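VP5 (PDB 6QGL) is the envelope protein of a haloarchaeal pleomorphic virus and probably fuses the viral membrane with that of its host cell. Local coordinates at residues N60-T64 and M65-Q69; T114-T117 and N118-S122; E129-A132 and M133-V137; V143-S146 and Y147-F151. One frame throughout, in Å; residues are numbered along the deposited sequence.

Interaction 1. Residues N60-T64 and M65-Q69; sequences NNQST and MVDNQ
With chi1 at -70° and chi2 at -60°, Gln62 sets CG beside its own backbone N and then folds forward over Val66 and Asp67. Its amide end passes across Val66, whose CG1 lies 3.5 Å from Gln62 NE2, while Gln62 OE1 faces the Asp67 carboxylate with the two planes 74° apart. Both sides present acceptors there, and the donor end of the amide, Gln62 NE2, is bonded to Glu231 of helix 229-257. The other methyl of Val66, CG2, rests 4.0 Å from Asn61 CB; the Asn61 amide itself is bonded through ND2 to Thr126.

Thr64 turns its OG1 between backbone N and carbonyl carbon, and from there OG1 bonds Asn60 O at 3.1 Å. Thr64 N reaches the same oxygen from the opposite face of its plane. The hydroxyl also packs on Met65, with OG1 3.5 Å from Met65 CG.

In the backbone, Val66 N donates to Asn61 O at 2.9 Å, and Asp67 N meets a lone pair of Gln62 O, also at 2.9 Å. Both bonds span five residues rather than four, the widened pi-type turn with which helix 43-66 closes before Asp67 leaves helical geometry.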
# COMPACT_ATOMS: atom_id res chain seq x y z
N ASN A 60 4.63 2.44 4.34
CA ASN A 60 3.87 3.39 3.53
C ASN A 60 4.10 3.13 2.05
O ASN A 60 3.14 3.07 1.28
CB ASN A 60 4.25 4.84 3.90
CG ASN A 60 3.74 5.89 2.94
OD1 ASN A 60 2.53 6.16 2.86
ND2 ASN A 60 4.64 6.50 2.19
N ASN A 61 5.38 2.95 1.65
CA ASN A 61 5.77 2.68 0.26
C ASN A 61 5.24 1.34 -0.23
O ASN A 61 4.82 1.25 -1.38
CB ASN A 61 7.29 2.80 0.08
CG ASN A 61 7.84 4.20 0.22
OD1 ASN A 61 7.12 5.21 0.25
ND2 ASN A 61 9.16 4.31 0.32
N GLN A 62 5.20 0.30 0.66
CA GLN A 62 4.66 -1.03 0.34
C GLN A 62 3.17 -0.91 0.04
O GLN A 62 2.72 -1.34 -1.03
CB GLN A 62 4.88 -2.03 1.50
CG GLN A 62 6.32 -2.49 1.78
CD GLN A 62 7.03 -3.19 0.64
OE1 GLN A 62 6.46 -4.01 -0.09
NE2 GLN A 62 8.32 -2.90 0.50
N SER A 63 2.41 -0.26 0.94
CA SER A 63 0.96 -0.08 0.79
C SER A 63 0.53 0.75 -0.42
O SER A 63 -0.54 0.48 -0.95
CB SER A 63 0.36 0.49 2.07
OG SER A 63 0.87 1.79 2.36
N THR A 64 1.34 1.73 -0.86
CA THR A 64 0.93 2.58 -1.99
C THR A 64 1.57 2.18 -3.33
O THR A 64 0.86 1.69 -4.20
CB THR A 64 1.14 4.07 -1.68
OG1 THR A 64 2.52 4.32 -1.46
CG2 THR A 64 0.31 4.55 -0.49
N MET A 65 2.90 2.34 -3.49
CA MET A 65 3.60 2.11 -4.76
C MET A 65 4.15 0.70 -5.00
O MET A 65 3.83 0.09 -6.02
CB MET A 65 4.74 3.13 -4.94
CG MET A 65 4.42 4.52 -4.42
SD MET A 65 3.32 5.46 -5.50
CE MET A 65 2.77 6.72 -4.39
N VAL A 66 4.99 0.22 -4.08
CA VAL A 66 5.76 -1.02 -4.13
C VAL A 66 4.93 -2.33 -4.22
O VAL A 66 5.28 -3.17 -5.05
CB VAL A 66 6.75 -1.05 -2.92
CG1 VAL A 66 7.56 -2.34 -2.89
CG2 VAL A 66 7.67 0.17 -2.92
N ASP A 67 3.89 -2.51 -3.39
CA ASP A 67 3.12 -3.77 -3.35
C ASP A 67 1.79 -3.79 -4.12
O ASP A 67 1.03 -4.75 -3.96
CB ASP A 67 2.86 -4.19 -1.89
CG ASP A 67 3.78 -5.26 -1.34
OD1 ASP A 67 4.44 -5.95 -2.15
OD2 ASP A 67 3.83 -5.42 -0.11
N ASN A 68 1.50 -2.79 -4.96
CA ASN A 68 0.24 -2.77 -5.71
C ASN A 68 0.46 -3.04 -7.21
O ASN A 68 -0.14 -2.39 -8.06
CB ASN A 68 -0.54 -1.48 -5.42
CG ASN A 68 -1.09 -1.37 -4.02
OD1 ASN A 68 -1.20 -0.28 -3.45
ND2 ASN A 68 -1.47 -2.49 -3.42
N GLN A 69 1.32 -4.02 -7.52
CA GLN A 69 1.72 -4.41 -8.88
C GLN A 69 0.58 -4.98 -9.73
O GLN A 69 0.46 -4.62 -10.90
CB GLN A 69 2.87 -5.42 -8.83
CG GLN A 69 4.15 -4.87 -8.21
CD GLN A 69 5.06 -5.97 -7.73
OE1 GLN A 69 4.71 -6.76 -6.85
NE2 GLN A 69 6.25 -6.04 -8.30

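Interaction 2. Residues T114-T117 and N118-S122; sequences TVRT and NFYKS
Arg116 runs alongside Tyr120, one helical turn further on, and the two side chains point the same way. Arg116 CB begins the contact, 3.9 Å from Tyr120 CE2, the ring carbon next to the one that bears the hydroxyl. A chi1 of -74° places CG beside the backbone N, and the chain then stays extended as far as NE, keeping pace with the length of the tyrosine. CD thus arrives 3.8 Å from Tyr120 OH. Beyond it, NE forms a salt bridge with Glu112, one turn earlier, and NH2 another with Asp240 of helix 229-257. The remaining nitrogen, NH1, donates to Tyr120 OH at 3.2 Å, and the phenol oxygen sits at the edge of the guanidinium, tilted 22° from its plane. Guanidinium and ring are themselves turned only 23° apart. Tyr120 OH has a second partner in Glu236, so the hydroxyl joins the arginine to an acid on the neighbouring helix.

Beneath this pair the backbone bond from Tyr120 N to Arg116 O, 2.8 Å long, is nearly straight. On another side of the helix, Thr117 CG2 touches Lys121 CD at 3.7 Å, where the lysine chain is about to bend at chi3. Thr114 and Asn118 also lie side by side, with Thr114 CG2 4.0 Å from Asn118 ND2, an amide nitrogen held by the carbonyls of Trp24 and Arg27. Side chains paired at i and i+4 follow from the regular alpha-helical bonding of the long helix 97-140, where charged and polar groups tie it to helix 229-257.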
# COMPACT_ATOMS: atom_id res chain seq x y z
N THR A 114 0.29 12.24 -14.22
CA THR A 114 -0.22 12.16 -12.85
C THR A 114 0.31 10.92 -12.13
O THR A 114 0.88 11.06 -11.05
CB THR A 114 -1.76 12.26 -12.87
OG1 THR A 114 -2.12 13.48 -13.51
CG2 THR A 114 -2.37 12.23 -11.47
N VAL A 115 0.17 9.73 -12.75
CA VAL A 115 0.61 8.44 -12.21
C VAL A 115 2.12 8.43 -11.99
O VAL A 115 2.57 8.09 -10.89
CB VAL A 115 0.10 7.24 -13.08
CG1 VAL A 115 0.66 5.91 -12.60
CG2 VAL A 115 -1.42 7.19 -13.12
N ARG A 116 2.90 8.85 -13.01
CA ARG A 116 4.36 8.90 -12.92
C ARG A 116 4.85 9.90 -11.90
O ARG A 116 5.70 9.55 -11.08
CB ARG A 116 5.00 9.17 -14.29
CG ARG A 116 4.96 7.97 -15.20
CD ARG A 116 6.03 8.07 -16.27
NE ARG A 116 5.80 7.07 -17.30
CZ ARG A 116 6.30 5.85 -17.31
NH1 ARG A 116 7.12 5.45 -16.33
NH2 ARG A 116 6.00 5.01 -18.28
N THR A 117 4.30 11.14 -11.91
CA THR A 117 4.66 12.20 -10.96
C THR A 117 4.44 11.72 -9.53
O THR A 117 5.34 11.89 -8.72
CB THR A 117 3.93 13.53 -11.29
OG1 THR A 117 4.32 13.95 -12.60
CG2 THR A 117 4.25 14.64 -10.31
N ASN A 118 3.29 11.07 -9.24
CA ASN A 118 2.98 10.54 -7.90
C ASN A 118 4.00 9.49 -7.47
O ASN A 118 4.48 9.54 -6.33
CB ASN A 118 1.58 9.95 -7.85
CG ASN A 118 0.47 10.96 -7.97
OD1 ASN A 118 0.65 12.18 -7.83
ND2 ASN A 118 -0.71 10.46 -8.24
N PHE A 119 4.34 8.57 -8.39
CA PHE A 119 5.30 7.50 -8.16
C PHE A 119 6.70 8.06 -7.88
O PHE A 119 7.30 7.70 -6.86
CB PHE A 119 5.30 6.53 -9.36
CG PHE A 119 6.27 5.38 -9.26
CD1 PHE A 119 6.07 4.34 -8.36
CD2 PHE A 119 7.39 5.33 -10.08
CE1 PHE A 119 6.98 3.29 -8.26
CE2 PHE A 119 8.29 4.27 -10.00
CZ PHE A 119 8.08 3.25 -9.09
N TYR A 120 7.21 8.97 -8.74
CA TYR A 120 8.53 9.57 -8.56
C TYR A 120 8.59 10.52 -7.36
O TYR A 120 9.65 10.63 -6.74
CB TYR A 120 9.03 10.28 -9.83
CG TYR A 120 9.08 9.42 -11.07
CD1 TYR A 120 9.54 8.11 -11.02
CD2 TYR A 120 8.71 9.93 -12.31
CE1 TYR A 120 9.59 7.31 -12.16
CE2 TYR A 120 8.76 9.15 -13.46
CZ TYR A 120 9.20 7.84 -13.38
OH TYR A 120 9.24 7.06 -14.50
N LYS A 121 7.46 11.17 -7.03
CA LYS A 121 7.36 12.07 -5.87
C LYS A 121 7.60 11.29 -4.58
O LYS A 121 8.32 11.79 -3.71
CB LYS A 121 6.00 12.78 -5.82
CG LYS A 121 6.05 14.24 -6.27
CD LYS A 121 4.69 14.81 -6.66
CE LYS A 121 3.78 15.17 -5.51
NZ LYS A 121 2.38 15.39 -5.97
N SER A 122 7.03 10.06 -4.45
CA SER A 122 7.20 9.22 -3.27
C SER A 122 8.63 8.68 -3.13
O SER A 122 9.11 8.53 -2.00
CB SER A 122 6.17 8.10 -3.22
OG SER A 122 6.51 7.00 -4.04

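Interaction 3. Residues E129-A132 and M133-V137; sequences ELEA and MTQTV
Leu130 O is gripped twice by Thr134, by the backbone N at 2.8 Å and by OG1 at 2.7 Å. The hydroxyl comes from above the carbonyl plane, 42° out of it, because a chi1 of -58° sets OG1 beside its own backbone N and points it back down the helix. This is a familiar alpha-helical arrangement, a threonine bonding the carbonyl four residues earlier, and helix 97-140 repeats it two residues later: Thr136 OG1 reaches Ala132 O at 3.1 Å, from the face opposite to Thr136 N. In both cases the alcohol donates within the helix itself; Thr134 OG1 also takes a weak bond from Asn166.

Elsewhere on the helix, Glu131 and Gln135 lie alongside each other and point the same way, joined by a straight but weak bond from Gln135 NE2 to Glu131 OE2, 3.4 Å long. The carboxylate and amide planes are turned 52° apart. The stronger partners of Glu131 are Asn166 and Ser164, both bonded to its OE1, while Glu129 pairs with Arg57 in a salt bridge.

Met133 faces helix 43-66 and packs on Leu50 and Val54. Bent at chi3, its chain doubles back under the preceding turn, bringing Met133 CE 3.9 Å from Leu130 CA and 4.0 Å from Glu129 CG.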
# COMPACT_ATOMS: atom_id res chain seq x y z
N GLU A 129 14.30 12.02 2.82
CA GLU A 129 14.19 11.64 4.23
C GLU A 129 15.49 11.00 4.68
O GLU A 129 16.01 11.39 5.72
CB GLU A 129 13.01 10.69 4.45
CG GLU A 129 12.76 10.30 5.90
CD GLU A 129 11.63 9.32 6.09
OE1 GLU A 129 11.71 8.20 5.53
OE2 GLU A 129 10.65 9.67 6.79
N LEU A 130 16.05 10.06 3.88
CA LEU A 130 17.32 9.41 4.20
C LEU A 130 18.42 10.45 4.39
O LEU A 130 19.16 10.35 5.37
CB LEU A 130 17.72 8.35 3.15
CG LEU A 130 19.07 7.63 3.36
CD1 LEU A 130 19.14 6.91 4.70
CD2 LEU A 130 19.35 6.66 2.25
N GLU A 131 18.47 11.47 3.51
CA GLU A 131 19.43 12.56 3.60
C GLU A 131 19.23 13.36 4.90
O GLU A 131 20.21 13.67 5.57
CB GLU A 131 19.34 13.49 2.38
CG GLU A 131 20.39 14.59 2.34
CD GLU A 131 21.84 14.15 2.29
OE1 GLU A 131 22.10 12.97 1.98
OE2 GLU A 131 22.73 15.00 2.55
N ALA A 132 17.96 13.66 5.25
CA ALA A 132 17.61 14.39 6.48
C ALA A 132 18.02 13.58 7.72
O ALA A 132 18.50 14.16 8.69
CB ALA A 132 16.13 14.70 6.51
N MET A 133 17.84 12.24 7.66
CA MET A 133 18.21 11.31 8.73
C MET A 133 19.74 11.24 8.85
O MET A 133 20.26 11.25 9.96
CB MET A 133 17.61 9.92 8.48
CG MET A 133 16.10 9.87 8.64
SD MET A 133 15.43 8.20 8.81
CE MET A 133 15.47 7.64 7.12
N THR A 134 20.44 11.22 7.69
CA THR A 134 21.90 11.20 7.60
C THR A 134 22.47 12.48 8.23
O THR A 134 23.38 12.39 9.05
CB THR A 134 22.35 10.99 6.15
OG1 THR A 134 21.79 9.78 5.66
CG2 THR A 134 23.86 10.95 6.00
N GLN A 135 21.90 13.65 7.88
CA GLN A 135 22.31 14.95 8.42
C GLN A 135 22.18 15.01 9.94
O GLN A 135 23.04 15.58 10.59
CB GLN A 135 21.56 16.11 7.75
CG GLN A 135 22.06 16.45 6.34
CD GLN A 135 23.49 16.93 6.26
OE1 GLN A 135 24.03 17.59 7.17
NE2 GLN A 135 24.16 16.63 5.15
N THR A 136 21.11 14.38 10.49
CA THR A 136 20.84 14.29 11.93
C THR A 136 21.95 13.49 12.61
O THR A 136 22.53 13.99 13.58
CB THR A 136 19.42 13.75 12.18
OG1 THR A 136 18.47 14.71 11.72
CG2 THR A 136 19.14 13.47 13.64
N VAL A 137 22.28 12.29 12.09
CA VAL A 137 23.34 11.41 12.59
C VAL A 137 24.69 12.15 12.61
O VAL A 137 25.41 12.07 13.60
CB VAL A 137 23.38 10.06 11.81
CG1 VAL A 137 24.63 9.24 12.14
CG2 VAL A 137 22.13 9.25 12.07

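Interaction 4. Residues V143-S146 and Y147-F151; sequences VGLS and YITDF
The Tyr147 ring meets Val143 CG1 obliquely, and the Phe151 ring has Thr149 CB in plane at its edge. Tyr147 belongs to the short, weakly bonded helix 145-148, a single turn that follows the long helix 97-140, and Phe151 to the chain leaving it. For the tyrosine the methyl's closest atom is at the root of the side chain, where Val143 CG1 lies 3.9 Å from Tyr147 CB. CG of Tyr147 is anti to the backbone N (chi1 -175°), which carries the ring away from the turn toward Ser51 of helix 43-66. Phe151 stacks on His188, in the four-stranded sheet.

The opening bond of the turn, from Tyr147 N to Gly144 O at 3.1 Å, spans three residues and comes from well above the carbonyl plane. One oxygen then carries most of the turn. Leu145 O receives Thr149 N head-on at 2.8 Å, and a weak bond from Ile148 N at 3.2 Å.

Leaving the turn, Asp150 sets its CB 3.7 Å from Ser146 O and bonds Gly152 N through OD1. Thr149 has OG1 between its backbone N and carbonyl carbon (chi1 59°); that hydroxyl becomes another donor to Leu145 O, 3.1 Å away and 51° out of the carbonyl plane.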
# COMPACT_ATOMS: atom_id res chain seq x y z
N VAL A 143 25.93 8.73 17.12
CA VAL A 143 25.48 7.61 16.28
C VAL A 143 26.33 7.59 15.01
O VAL A 143 26.60 8.64 14.43
CB VAL A 143 23.95 7.70 15.96
CG1 VAL A 143 23.48 6.52 15.11
CG2 VAL A 143 23.12 7.79 17.24
N GLY A 144 26.78 6.40 14.61
CA GLY A 144 27.59 6.24 13.41
C GLY A 144 26.75 6.22 12.15
O GLY A 144 25.58 5.83 12.19
N LEU A 145 27.36 6.63 11.02
CA LEU A 145 26.72 6.63 9.71
C LEU A 145 26.37 5.21 9.26
O LEU A 145 25.40 5.03 8.53
CB LEU A 145 27.61 7.30 8.65
CG LEU A 145 27.69 8.82 8.69
CD1 LEU A 145 28.84 9.30 7.86
CD2 LEU A 145 26.41 9.45 8.18
N SER A 146 27.14 4.21 9.74
CA SER A 146 26.93 2.79 9.47
C SER A 146 25.54 2.33 9.94
O SER A 146 25.05 1.30 9.47
CB SER A 146 28.01 1.95 10.14
OG SER A 146 27.98 2.08 11.55
N TYR A 147 24.91 3.09 10.86
CA TYR A 147 23.59 2.76 11.36
C TYR A 147 22.48 3.13 10.36
O TYR A 147 21.54 2.35 10.18
CB TYR A 147 23.31 3.40 12.74
CG TYR A 147 21.98 2.98 13.31
CD1 TYR A 147 21.84 1.77 13.99
CD2 TYR A 147 20.83 3.74 13.08
CE1 TYR A 147 20.60 1.34 14.45
CE2 TYR A 147 19.58 3.31 13.54
CZ TYR A 147 19.47 2.12 14.23
OH TYR A 147 18.26 1.71 14.71
N ILE A 148 22.57 4.34 9.75
CA ILE A 148 21.55 4.90 8.86
C ILE A 148 21.85 4.69 7.35
O ILE A 148 20.91 4.61 6.56
CB ILE A 148 21.31 6.40 9.23
CG1 ILE A 148 19.99 6.95 8.64
CG2 ILE A 148 22.50 7.31 8.89
CD1 ILE A 148 18.70 6.30 9.19
N THR A 149 23.13 4.61 6.95
CA THR A 149 23.49 4.39 5.55
C THR A 149 24.38 3.15 5.45
O THR A 149 25.60 3.25 5.58
CB THR A 149 24.11 5.64 4.89
OG1 THR A 149 25.28 6.03 5.59
CG2 THR A 149 23.13 6.80 4.77
N ASP A 150 23.76 1.98 5.27
CA ASP A 150 24.47 0.71 5.11
C ASP A 150 24.11 0.10 3.76
O ASP A 150 22.98 -0.36 3.57
CB ASP A 150 24.20 -0.27 6.27
CG ASP A 150 24.94 -1.60 6.20
OD1 ASP A 150 25.75 -1.78 5.26
OD2 ASP A 150 24.73 -2.44 7.09
N PHE A 151 25.07 0.12 2.84
CA PHE A 151 24.89 -0.40 1.48
C PHE A 151 25.66 -1.70 1.28
O PHE A 151 25.72 -2.22 0.17
CB PHE A 151 25.20 0.69 0.43
CG PHE A 151 24.20 1.83 0.51
CD1 PHE A 151 24.30 2.79 1.52
CD2 PHE A 151 23.09 1.86 -0.32
CE1 PHE A 151 23.34 3.80 1.64
CE2 PHE A 151 22.13 2.88 -0.20
CZ PHE A 151 22.26 3.83 0.79

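In the fold
All four contacts are local, between neighbouring turns of the helical part of the chain, and form two touching pairs. Interactions 1 and 2 join through Met65, packed on Phe119 and Ser122 where helix 43-66 meets helix 97-140. Both are buried, and Gln62, Arg116 and Tyr120 send polar ends to helix 229-257. Interactions 3 and 4, further from the chain's centre and partly exposed, meet where helix 97-140 lies against the short helix 145-148, with Val137, Thr134 and Leu130 on one side. Interactions 2 and 3 share one regular helix, whereas interaction 1 marks the widened end of a helix and interaction 4 spans a whole, weakly bonded turn. Charged pairing prevails in interaction 2; threonine hydroxyl-to-carbonyl bonds recur in 1, 3 and 4.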